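Peptidyl tryptophan dihydroxylase (Pseudomonas putida, PDB 7CTQ) is an FAD-dependent monooxygenase that dihydroxylates a peptidyl tryptophan, a step essential for making the tryptophylquinone cofactor of quinohemoprotein amine dehydrogenase. Local coordinates at residues Pro286-Ile289 against Asn290-Arg294. Numbering follows the deposited sequence.
Sequences PVVI and NTLLR
Val287 O accepts two hydrogen bonds from Thr291 in the alpha-helix 285-294, which packs beside the Rossmann-type FAD-binding region of this flavoprotein. Four i to i+4 backbone hydrogen bonds tie the two halves of the helix together. Asn290 N donates to Pro286 O at 2.8 Å, and the same pattern carries on through Thr291, Leu292 and Leu293, the last bond being the most bent, with an N-H...O angle of 138°.

The Thr291 hydroxyl adds a fifth hydrogen bond. With OG1 turned beside its own backbone N (chi1 -46°), it lies 2.7 Å from Val287 O, which also accepts Thr291 N at 2.9 Å. Both donors come from Thr291, and they reach this oxygen from opposite faces of the carbonyl plane. OG1 is also hydrogen-bonded to Val371 N of strand 370-378, joining the helix to that strand. A valine in place of Thr291 would probably leave Val371 N without this acceptor and Val287 O with one donor fewer. Asn290 ND2 is hydrogen-bonded to Gly369 O, next to that strand, and Asn290 OD1 to Tyr29 OH, just after helix 15-27.

Apolar side chains seat the helix against its neighbours. CD1 of Leu292 runs alongside CG1 of Val288, 4.2 Å away, and Leu292 packs on Ala299 and Ala302 of helix 299-327, while Ile289 faces Thr20 and Leu24 of helix 15-27 and, together with Leu293, Phe137 of strand 137-140. Ile289 and Leu293, one turn apart, run alongside each other: the branch methyl CG2 of Ile289, anti to the backbone N, meets CD1 of Leu293 at 3.6 Å.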
loop_
_atom_site.group_PDB
_atom_site.type_symbol
_atom_site.label_atom_id
_atom_site.label_comp_id
_atom_site.label_asym_id
_atom_site.label_seq_id
_atom_site.Cartn_x
_atom_site.Cartn_y
_atom_site.Cartn_z
ATOM N N PRO A 286 -11.643 -6.128 -6.422
ATOM C CA PRO A 286 -12.685 -7.095 -6.819
ATOM C C PRO A 286 -13.851 -6.489 -7.592
ATOM O O PRO A 286 -14.339 -7.133 -8.528
ATOM C CB PRO A 286 -13.129 -7.700 -5.477
ATOM C CG PRO A 286 -11.936 -7.597 -4.616
ATOM C CD PRO A 286 -11.285 -6.289 -4.997
ATOM N N VAL A 287 -14.315 -5.276 -7.261
ATOM C CA VAL A 287 -15.422 -4.744 -8.051
ATOM C C VAL A 287 -14.944 -4.334 -9.442
ATOM O O VAL A 287 -15.725 -4.365 -10.409
ATOM C CB VAL A 287 -16.149 -3.578 -7.345
ATOM C CG1 VAL A 287 -17.041 -4.091 -6.206
ATOM C CG2 VAL A 287 -15.155 -2.542 -6.833
ATOM N N VAL A 288 -13.684 -3.915 -9.575
ATOM C CA VAL A 288 -13.179 -3.574 -10.904
ATOM C C VAL A 288 -13.152 -4.830 -11.770
ATOM O O VAL A 288 -13.650 -4.842 -12.905
ATOM C CB VAL A 288 -11.794 -2.901 -10.802
ATOM C CG1 VAL A 288 -11.142 -2.761 -12.183
ATOM C CG2 VAL A 288 -11.920 -1.492 -10.147
ATOM N N ILE A 289 -12.608 -5.919 -11.219
ATOM C CA ILE A 289 -12.603 -7.216 -11.905
ATOM C C ILE A 289 -14.028 -7.650 -12.239
ATOM O O ILE A 289 -14.324 -8.076 -13.362
ATOM C CB ILE A 289 -11.869 -8.250 -11.034
ATOM C CG1 ILE A 289 -10.425 -7.793 -10.823
ATOM C CG2 ILE A 289 -11.922 -9.674 -11.643
ATOM C CD1 ILE A 289 -9.666 -8.560 -9.765
ATOM N N ASN A 290 -14.932 -7.541 -11.262
ATOM C CA ASN A 290 -16.328 -7.908 -11.474
ATOM C C ASN A 290 -16.926 -7.150 -12.655
ATOM O O ASN A 290 -17.676 -7.722 -13.464
ATOM C CB ASN A 290 -17.122 -7.647 -10.186
ATOM C CG ASN A 290 -18.553 -8.115 -10.277
ATOM O OD1 ASN A 290 -18.821 -9.280 -10.588
ATOM N ND2 ASN A 290 -19.492 -7.206 -10.008
ATOM N N THR A 291 -16.579 -5.868 -12.793
ATOM C CA THR A 291 -17.028 -5.113 -13.954
ATOM C C THR A 291 -16.364 -5.627 -15.223
ATOM O O THR A 291 -17.028 -5.803 -16.250
ATOM C CB THR A 291 -16.749 -3.622 -13.765
ATOM O OG1 THR A 291 -17.165 -3.225 -12.447
ATOM C CG2 THR A 291 -17.521 -2.795 -14.821
ATOM N N LEU A 292 -15.066 -5.912 -15.159
ATOM C CA LEU A 292 -14.350 -6.321 -16.354
ATOM C C LEU A 292 -14.905 -7.632 -16.906
ATOM O O LEU A 292 -14.861 -7.863 -18.122
ATOM C CB LEU A 292 -12.856 -6.442 -16.042
ATOM C CG LEU A 292 -12.107 -5.107 -15.852
ATOM C CD1 LEU A 292 -10.672 -5.339 -15.448
ATOM C CD2 LEU A 292 -12.157 -4.244 -17.109
ATOM N N LEU A 293 -15.463 -8.476 -16.033
ATOM C CA LEU A 293 -15.960 -9.802 -16.396
ATOM C C LEU A 293 -17.454 -9.826 -16.704
ATOM O O LEU A 293 -17.860 -10.482 -17.669
ATOM C CB LEU A 293 -15.647 -10.794 -15.276
ATOM C CG LEU A 293 -14.147 -11.000 -15.049
ATOM C CD1 LEU A 293 -13.881 -11.844 -13.822
ATOM C CD2 LEU A 293 -13.500 -11.622 -16.275
ATOM N N ARG A 294 -18.275 -9.126 -15.918
ATOM C CA ARG A 294 -19.726 -9.103 -16.090
ATOM C C ARG A 294 -20.216 -8.046 -17.073
ATOM O O ARG A 294 -21.228 -8.266 -17.749
ATOM C CB ARG A 294 -20.426 -8.868 -14.744
ATOM C CG ARG A 294 -20.228 -9.970 -13.718
ATOM C CD ARG A 294 -20.386 -11.356 -14.328
ATOM N NE ARG A 294 -20.575 -12.343 -13.273
ATOM C CZ ARG A 294 -20.078 -13.574 -13.290
ATOM N NH1 ARG A 294 -19.355 -13.990 -14.325
ATOM N NH2 ARG A 294 -20.306 -14.392 -12.264
#